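Local coordinates for protein Non-ribosomal peptide synthetase (Methanobrevibacter ruminantium, PDB 6VTJ) that probably carries a peptide on the phosphopantetheine arm of its carrier domain and releases it by NADPH-dependent reduction in its reductase domain, at residues A[371-374]-A[375-379]; A[461-465]-A[466-470]; A[71-74]-A[75-78]. One frame throughout, in Å; residues are numbered along the deposited sequence.

Contact 1 (A[371-374]-A[375-379]); sequences KGIL and ALSKT
The backbone oxygen of Ile373 is gripped twice by one residue, Ser377. The hydroxyl donates to it, with OG of Ser377 2.7 Å from O of Ile373. The amide donates as well, with N of Ser377 3.0 Å from the same oxygen. The two donors arrive from opposite faces of the carbonyl plane, and OG stands well above it. The hydroxyl can fold back because OG lies anti to its own carbonyl carbon (chi1 -60°), beside the backbone N. Both donors of this buried serine, its hydroxyl and its amide, are thus spent on one acceptor. Ordinary helical bonds run alongside, such as Leu376 N to Gly372 O at 2.9 Å. The side chain of Leu376 then bends over this oxygen, with CG of Leu376 3.1 Å from O of Gly372. Lys378 follows as a long arm. Its chain is extended until a bend at the last torsion (chi4 77°), which turns NZ of Lys378 to within 3.3 Å of O of Leu374. That bond is long, and the nitrogen sits far above the carbonyl plane. The stronger partner of the ammonium is Glu150, in a salt bridge. Within the turn from Leu376 to Thr379, OG1 of Thr379 donates to O of Leu376 at 2.8 Å, in the carbonyl plane. The arrangement is that of a helix C-terminus running into a type I beta turn, here at the end of helix 366-376 beside the Rossmann-type sheet of the reductase domain.

Contact 2 (A[461-465]-A[466-470]); sequences ILHSL and GFDWP
Backbone bonds tie Phe467 to Leu462 and Gly466 to His463 and close the end of the helix. N of Phe467 donates to O of Leu462 at 2.9 Å, and N of Gly466 donates to O of His463 at 2.9 Å. Gly466 has a positive phi (93°), where a side chain would jam against the preceding carbonyl. Among the side chains, one polar bond stands out. ND1 of His463 donates to OD1 of Asp468 at 2.7 Å, nearly straight at 167°. OD1 uses its syn lone pair and lies almost in the ring plane, and the carboxylate is turned only 30° from the ring, which should fix the turn of the imidazole. The apolar contacts gather on Leu462. Its CD2 makes an off-centre CH-pi contact, 4.2 Å from the centroid of the Phe467 ring. Its CD1 lies 3.7 Å from NE1 of Trp469. The Trp469 indole also takes CE1 of Phe467 over one face. An alanine in place of Leu462 would lose both methyl branches and would probably leave a gap between the Phe467 and Trp469 rings and the helix. Helix 366-376 packs against this cluster through Leu376 and Tyr368. The two backbone bonds and the positive phi of Gly466 make a Schellman motif, which ends helix 456-464.

Contact 3 (A[71-74]-A[75-78]); sequences NKTP and RALA
Thr73 and Ala76 form the tight part of this contact. OG1 of Thr73 accepts from the backbone N of Ala76 at 3.2 Å, and the bond is nearly straight (168°). The hydroxyl sits between the backbone N and the carbonyl carbon of its own residue (chi1 63°), a position from which it faces the first turn of helix 74-82. The methyl of Ala76 packs against the same oxygen, with CB of Ala76 3.5 Å from OG1 of Thr73. The carbonyl of Thr73 serves the next amide. N of Leu77 donates to O of Thr73 at 2.8 Å, almost in line with the C=O bond. One residue on, N of Ala78 donates to O of Pro74 at 2.8 Å. Side-chain carbons close the corner before the cap: CB of Asn71 meets CB of Ala76 at 3.7 Å, and CG of Leu77 packs 3.6 Å from the backbone O of Asn71. Pro74 is buried against Ile20, Cys21 and Phe24 of helix 15-28.

The looser side is held by fewer contacts. The side chain of Arg75 meets the cap through CB, near the hydroxyl of Thr73. Its chain then bends at the next two torsions and leads away to a salt bridge with Glu17. Lys72 points away from the helix, and its NZ bonds to the backbone O of Ala226.

The chemistry implies that Thr73 is the N-cap of helix 74-82 in the carrier domain. Its hydroxyl satisfies an amide of the first turn that has no preceding helical carbonyl, while the charged side chains are tied to other parts of the chain.

In the fold
Contacts 1 and 2 are neighbours, with centres about 10 Å apart, and both close the end of a helix in the reductase part. They touch by apolar packing, as between Leu376 and Leu462. Contact 1 is buried, and a serine turned back on the helix does much of its polar work. Contact 2 is half exposed: its leucine and two aromatic rings face inward, while its histidine-carboxylate pair lies on the surface. Contact 3 stands apart in the carrier domain, its centre about 47 Å from that of contact 1. It is partly buried and begins a helix, so a side chain accepts from a backbone amide there, where in contact 1 side chains donate to carbonyls.

Contact 1 (A[371-374]-A[375-379])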
loop_
_atom_site.group_PDB
_atom_site.type_symbol
_atom_site.label_atom_id
_atom_site.label_comp_id
_atom_site.label_asym_id
_atom_site.label_seq_id
_atom_site.Cartn_x
_atom_site.Cartn_y
_atom_site.Cartn_z
ATOM N N LYS A 371 -15.721 -5.268 3.986
ATOM C CA LYS A 371 -16.784 -6.234 3.701
ATOM C C LYS A 371 -16.312 -7.321 2.740
ATOM O O LYS A 371 -16.595 -8.505 2.944
ATOM C CB LYS A 371 -18.008 -5.536 3.113
ATOM C CG LYS A 371 -18.761 -4.641 4.070
ATOM C CD LYS A 371 -20.058 -4.191 3.435
ATOM C CE LYS A 371 -20.568 -2.897 4.036
ATOM N NZ LYS A 371 -21.871 -2.518 3.400
ATOM N N GLY A 372 -15.602 -6.937 1.682
ATOM C CA GLY A 372 -15.146 -7.919 0.718
ATOM C C GLY A 372 -14.086 -8.852 1.266
ATOM O O GLY A 372 -14.014 -10.019 0.861
ATOM N N ILE A 373 -13.249 -8.360 2.186
ATOM C CA ILE A 373 -12.256 -9.224 2.821
ATOM C C ILE A 373 -12.956 -10.273 3.665
ATOM O O ILE A 373 -12.630 -11.467 3.613
ATOM C CB ILE A 373 -11.270 -8.390 3.654
ATOM C CG1 ILE A 373 -10.259 -7.719 2.723
ATOM C CG2 ILE A 373 -10.556 -9.250 4.688
ATOM C CD1 ILE A 373 -9.586 -6.519 3.351
ATOM N N LEU A 374 -13.955 -9.841 4.433
ATOM C CA LEU A 374 -14.694 -10.789 5.251
ATOM C C LEU A 374 -15.433 -11.810 4.396
ATOM O O LEU A 374 -15.521 -12.983 4.769
ATOM C CB LEU A 374 -15.660 -10.044 6.164
ATOM C CG LEU A 374 -14.953 -9.255 7.256
ATOM C CD1 LEU A 374 -15.979 -8.706 8.246
ATOM C CD2 LEU A 374 -13.911 -10.112 7.971
ATOM N N ALA A 375 -15.969 -11.395 3.238
ATOM C CA ALA A 375 -16.674 -12.360 2.384
ATOM C C ALA A 375 -15.708 -13.348 1.750
ATOM O O ALA A 375 -15.969 -14.555 1.719
ATOM C CB ALA A 375 -17.478 -11.639 1.295
ATOM N N LEU A 376 -14.596 -12.852 1.203
ATOM C CA LEU A 376 -13.659 -13.728 0.519
ATOM C C LEU A 376 -12.965 -14.681 1.478
ATOM O O LEU A 376 -12.524 -15.749 1.048
ATOM C CB LEU A 376 -12.638 -12.896 -0.263
ATOM C CG LEU A 376 -13.303 -12.072 -1.376
ATOM C CD1 LEU A 376 -12.362 -11.015 -1.963
ATOM C CD2 LEU A 376 -13.865 -12.976 -2.480
ATOM N N SER A 377 -12.887 -14.341 2.774
ATOM C CA SER A 377 -12.257 -15.253 3.723
ATOM C C SER A 377 -13.044 -16.556 3.882
ATOM O O SER A 377 -12.472 -17.552 4.336
ATOM C CB SER A 377 -12.086 -14.551 5.074
ATOM O OG SER A 377 -11.267 -13.377 4.931
ATOM N N LYS A 378 -14.324 -16.585 3.490
ATOM C CA LYS A 378 -15.171 -17.773 3.620
ATOM C C LYS A 378 -15.217 -18.647 2.358
ATOM O O LYS A 378 -15.925 -19.665 2.357
ATOM C CB LYS A 378 -16.604 -17.368 3.995
ATOM C CG LYS A 378 -16.783 -16.448 5.226
ATOM C CD LYS A 378 -18.294 -16.181 5.409
ATOM C CE LYS A 378 -18.635 -15.214 6.535
ATOM N NZ LYS A 378 -18.368 -13.813 6.128
ATOM N N THR A 379 -14.488 -18.288 1.293
ATOM C CA THR A 379 -14.492 -19.065 0.053
ATOM C C THR A 379 -13.833 -20.442 0.265
ATOM O O THR A 379 -13.122 -20.650 1.250
ATOM C CB THR A 379 -13.778 -18.283 -1.053
ATOM O OG1 THR A 379 -12.447 -17.949 -0.646
ATOM C CG2 THR A 379 -14.562 -16.982 -1.410
#

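Contact 2 (A[461-465]-A[466-470])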
loop_
_atom_site.group_PDB
_atom_site.type_symbol
_atom_site.label_atom_id
_atom_site.label_comp_id
_atom_site.label_asym_id
_atom_site.label_seq_id
_atom_site.Cartn_x
_atom_site.Cartn_y
_atom_site.Cartn_z
ATOM N N ILE A 461 -16.901 -13.805 -8.185
ATOM C CA ILE A 461 -17.020 -14.548 -6.945
ATOM C C ILE A 461 -17.720 -13.682 -5.914
ATOM O O ILE A 461 -18.696 -14.105 -5.280
ATOM C CB ILE A 461 -15.631 -15.024 -6.482
ATOM C CG1 ILE A 461 -15.118 -16.121 -7.422
ATOM C CG2 ILE A 461 -15.675 -15.525 -5.050
ATOM C CD1 ILE A 461 -13.730 -16.703 -7.044
ATOM N N LEU A 462 -17.307 -12.416 -5.820
ATOM C CA LEU A 462 -17.931 -11.521 -4.859
ATOM C C LEU A 462 -19.410 -11.389 -5.169
ATOM O O LEU A 462 -20.248 -11.410 -4.263
ATOM C CB LEU A 462 -17.261 -10.151 -4.895
ATOM C CG LEU A 462 -15.929 -9.964 -4.189
ATOM C CD1 LEU A 462 -15.301 -8.687 -4.706
ATOM C CD2 LEU A 462 -16.182 -9.873 -2.712
ATOM N N HIS A 463 -19.752 -11.317 -6.454
ATOM C CA HIS A 463 -21.157 -11.161 -6.778
ATOM C C HIS A 463 -21.936 -12.400 -6.357
ATOM O O HIS A 463 -23.017 -12.295 -5.758
ATOM C CB HIS A 463 -21.346 -10.890 -8.257
ATOM C CG HIS A 463 -22.784 -10.836 -8.647
ATOM N ND1 HIS A 463 -23.541 -9.690 -8.531
ATOM C CD2 HIS A 463 -23.622 -11.803 -9.097
ATOM C CE1 HIS A 463 -24.777 -9.945 -8.923
ATOM N NE2 HIS A 463 -24.855 -11.220 -9.266
ATOM N N SER A 464 -21.365 -13.579 -6.598
ATOM C CA SER A 464 -22.024 -14.799 -6.154
ATOM C C SER A 464 -22.229 -14.777 -4.648
ATOM O O SER A 464 -23.235 -15.289 -4.152
ATOM C CB SER A 464 -21.214 -16.010 -6.614
ATOM O OG SER A 464 -21.511 -17.149 -5.839
ATOM N N LEU A 465 -21.344 -14.104 -3.916
ATOM C CA LEU A 465 -21.419 -14.007 -2.466
ATOM C C LEU A 465 -22.316 -12.874 -1.988
ATOM O O LEU A 465 -22.431 -12.663 -0.777
ATOM C CB LEU A 465 -20.008 -13.835 -1.882
ATOM C CG LEU A 465 -19.123 -15.066 -2.051
ATOM C CD1 LEU A 465 -17.645 -14.780 -1.637
ATOM C CD2 LEU A 465 -19.704 -16.277 -1.277
ATOM N N GLY A 466 -22.968 -12.159 -2.900
ATOM C CA GLY A 466 -23.865 -11.082 -2.534
ATOM C C GLY A 466 -23.245 -9.705 -2.490
ATOM O O GLY A 466 -23.873 -8.776 -1.962
ATOM N N PHE A 467 -22.051 -9.531 -3.051
ATOM C CA PHE A 467 -21.292 -8.289 -2.946
ATOM C C PHE A 467 -21.114 -7.700 -4.340
ATOM O O PHE A 467 -20.561 -8.362 -5.228
ATOM C CB PHE A 467 -19.937 -8.556 -2.277
ATOM C CG PHE A 467 -19.036 -7.352 -2.192
ATOM C CD1 PHE A 467 -18.436 -6.827 -3.324
ATOM C CD2 PHE A 467 -18.766 -6.764 -0.961
ATOM C CE1 PHE A 467 -17.617 -5.715 -3.243
ATOM C CE2 PHE A 467 -17.940 -5.641 -0.873
ATOM C CZ PHE A 467 -17.368 -5.118 -2.011
ATOM N N ASP A 468 -21.563 -6.459 -4.528
ATOM C CA ASP A 468 -21.234 -5.661 -5.703
ATOM C C ASP A 468 -20.534 -4.386 -5.236
ATOM O O ASP A 468 -20.822 -3.871 -4.147
ATOM C CB ASP A 468 -22.486 -5.289 -6.524
ATOM C CG ASP A 468 -22.959 -6.409 -7.450
ATOM O OD1 ASP A 468 -22.433 -7.517 -7.387
ATOM O OD2 ASP A 468 -23.874 -6.170 -8.277
ATOM N N TRP A 469 -19.603 -3.865 -6.062
ATOM C CA TRP A 469 -18.945 -2.629 -5.622
ATOM C C TRP A 469 -19.831 -1.412 -5.912
ATOM O O TRP A 469 -20.414 -1.316 -6.990
ATOM C CB TRP A 469 -17.599 -2.448 -6.319
ATOM C CG TRP A 469 -16.479 -3.340 -5.806
ATOM C CD1 TRP A 469 -16.103 -4.556 -6.309
ATOM C CD2 TRP A 469 -15.607 -3.077 -4.703
ATOM N NE1 TRP A 469 -15.050 -5.060 -5.586
ATOM C CE2 TRP A 469 -14.715 -4.158 -4.605
ATOM C CE3 TRP A 469 -15.479 -2.018 -3.796
ATOM C CZ2 TRP A 469 -13.718 -4.217 -3.626
ATOM C CZ3 TRP A 469 -14.488 -2.084 -2.818
ATOM C CH2 TRP A 469 -13.623 -3.175 -2.747
ATOM N N PRO A 470 -19.938 -0.457 -4.983
ATOM C CA PRO A 470 -20.675 0.769 -5.290
ATOM C C PRO A 470 -19.853 1.682 -6.172
ATOM O O PRO A 470 -18.642 1.825 -5.993
ATOM C CB PRO A 470 -20.905 1.408 -3.915
ATOM C CG PRO A 470 -19.822 0.914 -3.074
ATOM C CD PRO A 470 -19.436 -0.467 -3.594
#

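Contact 3 (A[71-74]-A[75-78])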
loop_
_atom_site.group_PDB
_atom_site.type_symbol
_atom_site.label_atom_id
_atom_site.label_comp_id
_atom_site.label_asym_id
_atom_site.label_seq_id
_atom_site.Cartn_x
_atom_site.Cartn_y
_atom_site.Cartn_z
ATOM N N ASN A 71 20.730 6.253 -3.787
ATOM C CA ASN A 71 22.060 6.866 -3.717
ATOM C C ASN A 71 22.010 7.947 -2.645
ATOM O O ASN A 71 21.623 9.083 -2.923
ATOM C CB ASN A 71 22.481 7.454 -5.066
ATOM C CG ASN A 71 22.065 6.586 -6.243
ATOM O OD1 ASN A 71 21.103 6.889 -6.956
ATOM N ND2 ASN A 71 22.784 5.492 -6.444
ATOM N N LYS A 72 22.423 7.610 -1.428
ATOM C CA LYS A 72 22.104 8.441 -0.273
ATOM C C LYS A 72 23.118 9.547 -0.002
ATOM O O LYS A 72 22.825 10.439 0.797
ATOM C CB LYS A 72 21.959 7.560 0.977
ATOM C CG LYS A 72 20.918 6.443 0.817
ATOM C CD LYS A 72 21.063 5.371 1.889
ATOM C CE LYS A 72 20.094 4.219 1.621
ATOM N NZ LYS A 72 20.080 3.223 2.735
ATOM N N THR A 73 24.292 9.515 -0.634
ATOM C CA THR A 73 25.347 10.500 -0.403
ATOM C C THR A 73 25.580 11.365 -1.640
ATOM O O THR A 73 25.269 10.952 -2.764
ATOM C CB THR A 73 26.660 9.804 -0.022
ATOM O OG1 THR A 73 27.102 8.989 -1.116
ATOM C CG2 THR A 73 26.483 8.947 1.239
ATOM N N PRO A 74 26.131 12.578 -1.472
ATOM C CA PRO A 74 26.449 13.397 -2.654
ATOM C C PRO A 74 27.426 12.720 -3.605
ATOM O O PRO A 74 27.332 12.918 -4.822
ATOM C CB PRO A 74 27.044 14.676 -2.046
ATOM C CG PRO A 74 26.596 14.691 -0.624
ATOM C CD PRO A 74 26.519 13.255 -0.221
ATOM N N ARG A 75 28.361 11.926 -3.077
ATOM C CA ARG A 75 29.283 11.167 -3.917
ATOM C C ARG A 75 28.518 10.234 -4.852
ATOM O O ARG A 75 28.679 10.288 -6.080
ATOM C CB ARG A 75 30.262 10.419 -2.995
ATOM C CG ARG A 75 31.222 9.373 -3.571
ATOM C CD ARG A 75 32.346 9.891 -4.492
ATOM N NE ARG A 75 33.110 11.058 -4.032
ATOM C CZ ARG A 75 34.172 11.026 -3.226
ATOM N NH1 ARG A 75 34.613 9.876 -2.730
ATOM N NH2 ARG A 75 34.793 12.162 -2.909
ATOM N N ALA A 76 27.640 9.401 -4.286
ATOM C CA ALA A 76 26.827 8.496 -5.097
ATOM C C ALA A 76 25.890 9.263 -6.028
ATOM O O ALA A 76 25.738 8.905 -7.207
ATOM C CB ALA A 76 26.033 7.564 -4.185
ATOM N N LEU A 77 25.268 10.331 -5.526
ATOM C CA LEU A 77 24.361 11.117 -6.358
ATOM C C LEU A 77 25.085 11.729 -7.549
ATOM O O LEU A 77 24.513 11.860 -8.636
ATOM C CB LEU A 77 23.704 12.211 -5.524
ATOM C CG LEU A 77 22.288 11.932 -5.031
ATOM C CD1 LEU A 77 21.859 13.033 -4.066
ATOM C CD2 LEU A 77 21.314 11.824 -6.206
ATOM N N ALA A 78 26.352 12.105 -7.366
ATOM C CA ALA A 78 27.119 12.685 -8.459
ATOM C C ALA A 78 27.530 11.616 -9.464
ATOM O O ALA A 78 27.470 11.843 -10.679
ATOM C CB ALA A 78 28.347 13.410 -7.909
#